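Local coordinates for protein leucyl-trna synthetase (Plasmodium falciparum, PDB 5FOC) that probably removes wrongly attached amino acids from tRNA as the editing domain of the cytosolic enzyme that joins leucine to its tRNA, at residues K309-Y312 / E313-V317; D322-L325 / Q326-E330; P256-S259 / S260-T263. The protein carries 2 engineered substitutions. One frame throughout, in Å; residues are numbered along the deposited sequence. Where two conformers were deposited one is given.

Interaction 1: residues K309-Y312 / E313-V317; sequences KYYY and EKEKV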
# COMPACT_ATOMS: atom_id res chain seq x y z
N LYS A 309 -4.12 13.02 -15.67
CA LYS A 309 -3.40 14.13 -16.27
C LYS A 309 -4.38 15.17 -16.84
O LYS A 309 -4.18 16.36 -16.67
CB LYS A 309 -2.48 13.61 -17.40
CG LYS A 309 -1.62 14.68 -18.06
CD LYS A 309 -0.69 14.11 -19.12
CE LYS A 309 -0.09 15.27 -19.87
NZ LYS A 309 0.82 14.94 -20.97
N TYR A 310 -5.40 14.71 -17.55
CA TYR A 310 -6.38 15.63 -18.16
C TYR A 310 -6.97 16.61 -17.12
O TYR A 310 -7.01 17.79 -17.37
CB TYR A 310 -7.51 14.86 -18.86
CG TYR A 310 -8.51 15.76 -19.53
CD1 TYR A 310 -8.33 16.21 -20.83
CD2 TYR A 310 -9.66 16.18 -18.83
CE1 TYR A 310 -9.26 17.06 -21.44
CE2 TYR A 310 -10.58 17.02 -19.43
CZ TYR A 310 -10.37 17.45 -20.73
OH TYR A 310 -11.32 18.27 -21.30
N TYR A 311 -7.41 16.10 -15.96
CA TYR A 311 -7.97 16.98 -14.90
C TYR A 311 -6.92 17.77 -14.10
O TYR A 311 -7.20 18.88 -13.66
CB TYR A 311 -8.95 16.23 -13.99
CG TYR A 311 -10.22 15.95 -14.75
CD1 TYR A 311 -11.19 16.97 -14.95
CD2 TYR A 311 -10.43 14.73 -15.38
CE1 TYR A 311 -12.34 16.74 -15.71
CE2 TYR A 311 -11.61 14.48 -16.12
CZ TYR A 311 -12.55 15.49 -16.30
OH TYR A 311 -13.71 15.24 -17.04
N TYR A 312 -5.72 17.20 -13.94
CA TYR A 312 -4.59 17.95 -13.42
C TYR A 312 -4.39 19.25 -14.21
O TYR A 312 -4.33 20.34 -13.65
CB TYR A 312 -3.33 17.10 -13.50
CG TYR A 312 -2.09 17.72 -12.96
CD1 TYR A 312 -1.84 17.78 -11.58
CD2 TYR A 312 -1.12 18.23 -13.83
CE1 TYR A 312 -0.68 18.34 -11.08
CE2 TYR A 312 0.06 18.80 -13.34
CZ TYR A 312 0.27 18.84 -11.96
OH TYR A 312 1.41 19.38 -11.47
N GLU A 313 -4.34 19.11 -15.53
CA GLU A 313 -4.09 20.24 -16.43
C GLU A 313 -5.26 21.20 -16.56
O GLU A 313 -5.07 22.42 -16.50
CB GLU A 313 -3.72 19.74 -17.82
CG GLU A 313 -2.38 19.01 -17.86
CD GLU A 313 -2.09 18.43 -19.23
OE1 GLU A 313 -3.08 18.25 -19.99
OE2 GLU A 313 -0.90 18.16 -19.55
N LYS A 314 -6.46 20.65 -16.77
CA LYS A 314 -7.65 21.46 -16.98
C LYS A 314 -8.00 22.25 -15.73
O LYS A 314 -8.37 23.41 -15.85
CB LYS A 314 -8.84 20.60 -17.40
CG LYS A 314 -10.10 21.36 -17.75
CD LYS A 314 -11.23 20.37 -17.99
CE LYS A 314 -12.53 21.06 -18.32
NZ LYS A 314 -13.50 20.05 -18.81
N GLU A 315 -7.87 21.65 -14.54
CA GLU A 315 -8.21 22.38 -13.28
C GLU A 315 -7.04 23.17 -12.68
O GLU A 315 -7.17 23.78 -11.60
CB GLU A 315 -8.81 21.46 -12.21
CG GLU A 315 -9.94 20.54 -12.64
CD GLU A 315 -11.16 21.23 -13.20
OE1 GLU A 315 -11.46 22.38 -12.80
OE2 GLU A 315 -11.86 20.60 -14.03
N LYS A 316 -5.91 23.18 -13.39
CA LYS A 316 -4.72 23.96 -13.05
C LYS A 316 -4.13 23.60 -11.70
O LYS A 316 -3.68 24.48 -10.95
CB LYS A 316 -5.01 25.47 -13.16
CG LYS A 316 -5.51 25.88 -14.53
CD LYS A 316 -4.37 25.89 -15.53
CE LYS A 316 -4.94 25.90 -16.93
NZ LYS A 316 -3.96 26.48 -17.87
N VAL A 317 -4.10 22.31 -11.39
CA VAL A 317 -3.57 21.82 -10.12
C VAL A 317 -2.11 22.22 -9.99
O VAL A 317 -1.30 21.94 -10.88
CB VAL A 317 -3.66 20.30 -10.00
CG1 VAL A 317 -2.87 19.83 -8.77
CG2 VAL A 317 -5.12 19.84 -10.00
O HOH W 1 -1.93 22.02 -13.74
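Residues 309-312 run straight on into 313-317, over the last turns of helix 307-314 and its C-terminal end. Glu313 N, Lys314 N and Glu315 N bond in helical fashion to Lys309 O, Tyr310 O and Tyr311 O. Then the pattern changes. Lys316 has a positive phi of 60°, and Val317 N reaches back five residues to Tyr312 O at 3.0 Å. A weak bond from Lys316 N to Glu313 O completes a Schellman motif. Water 1 donates to Tyr312 O and Val317 O, so it bridges the same closure.

The motif comes with its usual apolar contact, between the two residues joined by the long backbone bond. Tyr312 and Val317 cross at about a right angle, with Tyr312 CD1 3.5 Å from Val317 CB. With Val317 CG1 anti to its backbone N (chi1 170°), this methyl also meets Tyr312 CE1 at 3.5 Å. Val317 O lies over one face of the Tyr312 ring. Tyr266 of helix 263-274 meets this ring too, with the planes steeply inclined.

On another side of the helix, Tyr310 puts CD2 over the centre of the Tyr311 ring, 3.7 Å above its plane. Glu315 OE2 comes to the edge of the Tyr311 ring, 3.8 Å from CD1, and the carboxylate is nearly coplanar with the ring. The bend of Glu315 at chi2 (-60°) brings it alongside. Lys314 passes its aliphatic CD 3.7 Å from Tyr310 CE2.

Lys309 and Glu313 form a long, exposed salt bridge. Glu313 OE2 is nearer Lys309 CE (3.0 Å) than NZ (3.9 Å). The helix end is probably held more by backbone bonds, the bridging water and the tyrosine-valine contact than by this ion pair.

Interaction 2: residues D322-L325 / Q326-E330; sequences DVKL and QKIKE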
# COMPACT_ATOMS: atom_id res chain seq x y z
N ASP A 322 -2.23 20.86 -3.31
CA ASP A 322 -3.26 21.85 -3.69
C ASP A 322 -4.58 21.55 -2.96
O ASP A 322 -5.09 20.43 -3.02
CB ASP A 322 -3.43 21.80 -5.22
CG ASP A 322 -4.16 22.99 -5.80
OD1 ASP A 322 -5.19 23.42 -5.21
OD2 ASP A 322 -3.73 23.50 -6.87
N VAL A 323 -5.15 22.55 -2.28
CA VAL A 323 -6.42 22.39 -1.57
C VAL A 323 -7.59 21.98 -2.46
O VAL A 323 -8.59 21.44 -1.96
CB VAL A 323 -6.83 23.67 -0.79
CG1 VAL A 323 -5.80 23.99 0.28
CG2 VAL A 323 -7.11 24.86 -1.71
N LYS A 324 -7.51 22.29 -3.74
CA LYS A 324 -8.61 21.98 -4.64
C LYS A 324 -8.61 20.50 -5.06
O LYS A 324 -9.62 20.02 -5.58
CB LYS A 324 -8.64 22.94 -5.83
CG LYS A 324 -7.71 22.57 -6.96
CD LYS A 324 -7.39 23.71 -7.93
CE LYS A 324 -6.14 23.38 -8.75
NZ LYS A 324 -5.27 24.56 -9.04
N LEU A 325 -7.50 19.78 -4.83
CA LEU A 325 -7.43 18.37 -5.26
C LEU A 325 -8.47 17.48 -4.68
O LEU A 325 -8.99 16.62 -5.38
CB LEU A 325 -6.06 17.72 -4.95
CG LEU A 325 -5.18 17.60 -6.16
CD1 LEU A 325 -5.24 18.86 -6.95
CD2 LEU A 325 -3.77 17.33 -5.68
N GLN A 326 -8.80 17.68 -3.40
CA GLN A 326 -9.79 16.80 -2.76
C GLN A 326 -11.10 16.79 -3.56
O GLN A 326 -11.61 15.70 -3.84
CB GLN A 326 -10.02 17.17 -1.29
CG GLN A 326 -10.80 16.11 -0.49
CD GLN A 326 -10.27 14.67 -0.66
OE1 GLN A 326 -9.04 14.43 -0.76
NE2 GLN A 326 -11.18 13.71 -0.73
N LYS A 327 -11.58 17.98 -3.94
CA LYS A 327 -12.80 18.11 -4.78
C LYS A 327 -12.62 17.52 -6.19
O LYS A 327 -13.49 16.80 -6.69
CB LYS A 327 -13.22 19.58 -4.92
CG LYS A 327 -14.65 19.76 -5.44
CD LYS A 327 -14.72 20.75 -6.61
CE LYS A 327 -16.11 20.81 -7.23
NZ LYS A 327 -16.03 21.24 -8.66
N ILE A 328 -11.48 17.81 -6.80
CA ILE A 328 -11.17 17.25 -8.13
C ILE A 328 -11.18 15.71 -8.08
O ILE A 328 -11.67 15.04 -9.01
CB ILE A 328 -9.81 17.78 -8.66
CG1 ILE A 328 -9.90 19.29 -8.96
CG2 ILE A 328 -9.35 17.01 -9.90
CD1 ILE A 328 -8.55 19.94 -9.20
N LYS A 329 -10.60 15.16 -7.02
CA LYS A 329 -10.55 13.71 -6.77
C LYS A 329 -11.97 13.12 -6.61
O LYS A 329 -12.29 12.06 -7.18
CB LYS A 329 -9.72 13.45 -5.50
CG LYS A 329 -9.57 11.98 -5.10
CD LYS A 329 -8.66 11.85 -3.87
CE LYS A 329 -8.62 10.42 -3.38
NZ LYS A 329 -7.92 10.29 -2.07
N GLU A 330 -12.82 13.80 -5.85
CA GLU A 330 -14.18 13.35 -5.65
C GLU A 330 -15.03 13.39 -6.95
O GLU A 330 -15.71 12.41 -7.27
CB GLU A 330 -14.84 14.13 -4.48
CG GLU A 330 -14.23 13.74 -3.12
CD GLU A 330 -14.47 14.74 -1.98
OE1 GLU A 330 -14.99 15.85 -2.21
OE2 GLU A 330 -14.11 14.41 -0.82
O HOH W 2 -7.14 18.96 -1.43
O HOH W 3 -11.01 20.30 -2.54
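This is a local contact at the start of helix 325-339, where the loop that follows helix 307-314 turns into the new helix. Lys324, Leu325 and Ile328 carry it. Lys324 and Ile328, one turn apart, lie side by side and point the same way. Ile328 CD1 touches Lys324 CG at 3.6 Å. The buried Leu325, described in one of its two conformers, crosses Ile328 obliquely, with Leu325 CD1 4.1 Å from Ile328 CD1, and packs on Ala267. Ile328 N also donates to Lys324 O at 3.1 Å, and Lys329 N donates to Leu325 O at 2.7 Å.

The entry to the helix is a type I beta turn from Asp322 to Leu325, closed by Leu325 N on Asp322 O. Asp322 adds a capping bond. Its OD1 takes Lys324 N at 3.0 Å, on the anti side of the carboxylate. The other oxygen, OD2, takes Lys324 NZ at 2.9 Å from the syn side, in a salt bridge. Lys324 CG sits between backbone N and carbonyl carbon (chi1 83°). From there the chain runs out extended and bends only at its end (chi4 -144°), which brings NZ to OD2. The same NZ probably also bonds Lys316 O, while Asp322 OD2 accepts from Ser318 N as well.

Water 2 donates to Asp322 O and accepts from Gln326 N. Water 3 joins Val323 O to Lys327 N. Further on, Gln326 NE2 donates to Glu330 OE2 at 3.0 Å from above the carboxylate plane, while OE2 lies in the amide plane of Gln326. Ile328 also rests on Thr263 of helix 263-274.

Interaction 3: residues P256-S259 / S260-T263; sequences PCVS and SDST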
# COMPACT_ATOMS: atom_id res chain seq x y z
N PRO A 256 -2.00 2.48 -3.64
CA PRO A 256 -1.46 2.26 -4.99
C PRO A 256 -1.41 3.56 -5.73
O PRO A 256 -2.35 4.38 -5.64
CB PRO A 256 -2.42 1.27 -5.64
CG PRO A 256 -3.51 1.01 -4.64
CD PRO A 256 -3.29 1.79 -3.42
N CYS A 257 -0.31 3.84 -6.44
CA CYS A 257 -0.19 4.96 -7.32
C CYS A 257 -0.64 4.47 -8.69
O CYS A 257 -0.05 3.51 -9.23
CB CYS A 257 1.28 5.44 -7.40
SG CYS A 257 1.50 6.75 -8.60
N VAL A 258 -1.72 5.05 -9.23
CA VAL A 258 -2.11 4.85 -10.61
C VAL A 258 -2.15 6.19 -11.28
O VAL A 258 -3.23 6.80 -11.39
CB VAL A 258 -3.45 4.11 -10.81
CG1 VAL A 258 -3.70 3.76 -12.28
CG2 VAL A 258 -3.49 2.87 -9.97
N SER A 259 -1.02 6.67 -11.77
CA SER A 259 -0.90 8.05 -12.19
C SER A 259 -1.69 8.41 -13.45
O SER A 259 -2.06 9.57 -13.65
CB SER A 259 0.54 8.51 -12.29
OG SER A 259 1.22 7.67 -13.21
N SER A 260 -2.03 7.40 -14.25
CA SER A 260 -2.86 7.62 -15.42
C SER A 260 -4.28 7.98 -15.08
O SER A 260 -4.86 8.74 -15.81
CB SER A 260 -2.89 6.37 -16.31
OG SER A 260 -3.23 5.22 -15.59
N ASP A 261 -4.79 7.37 -14.02
CA ASP A 261 -6.25 7.38 -13.75
C ASP A 261 -6.66 8.14 -12.52
O ASP A 261 -7.91 8.23 -12.23
CB ASP A 261 -6.70 5.96 -13.62
CG ASP A 261 -6.55 5.18 -14.93
OD1 ASP A 261 -6.63 5.78 -16.03
OD2 ASP A 261 -6.43 3.94 -14.83
N SER A 262 -5.72 8.74 -11.82
CA SER A 262 -5.98 9.49 -10.60
C SER A 262 -5.21 10.80 -10.64
O SER A 262 -3.99 10.80 -10.84
CB SER A 262 -5.60 8.71 -9.37
OG SER A 262 -5.36 9.55 -8.26
N THR A 263 -5.91 11.92 -10.47
CA THR A 263 -5.27 13.23 -10.51
C THR A 263 -4.35 13.46 -9.32
O THR A 263 -3.31 14.09 -9.48
CB THR A 263 -6.30 14.35 -10.65
OG1 THR A 263 -7.01 14.16 -11.88
CG2 THR A 263 -5.64 15.70 -10.68
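Val258 lays its CG1 methyl against the polar ends of two residues in the turn that follows. CG1 is 3.6 Å from Ser260 OG and 3.7 Å from Asp261 OD2. The methyl stands anti to the backbone N (chi1 -172°), beside the carbonyl that the turn wraps round. Val258 O takes Asp261 N at 3.1 Å, with the donor above the carbonyl plane. Ser262 N gives the same oxygen a second, weak bond at 3.2 Å.

This tight turn links strand 254-257 to helix 263-274. Ser262 is the N-cap of that helix: in the conformer given, its OG accepts from Asp265 N. Asp265 in turn accepts from Val258 N through OD2, which ties the turn to the first turn of the helix. Asp265 probably corresponds to the aspartate of the editing pocket in related leucyl-tRNA synthetases, so the turn, through Val258 N, would help position it.

All the touching residues are buried, and their polar ends are held from outside the turn. Asp261 is gripped at both oxygens, OD1 by Ser296 OG and OD2 by Cys297 N. This fixes the rotation of the carboxylate against the valine methyl. Ser260 OG bonds Ser294 OG, while Ser259 OG accepts from Asn137 ND2.

The three contacts form a cluster in which each touches the other two. Interaction 1 closes helix 307-314 and interaction 2 opens helix 325-339. Their centres are about 11 Å apart. Lys316 O and Lys324 NZ are joined by a probable, rather short hydrogen bond of 2.5 Å. Interaction 3 starts helix 263-274, and its centre lies about 13 Å from that of interaction 1 and 14 Å from that of interaction 2. Thr263 is the shared point. Its OG1 is 3.5 Å from Tyr311 CB, and its CG2 is 4.0 Å from Ile328 CG2. Interaction 3 is probably nearest the editing pocket, through Asp265, while interactions 1 and 2 pack on helix 263-274.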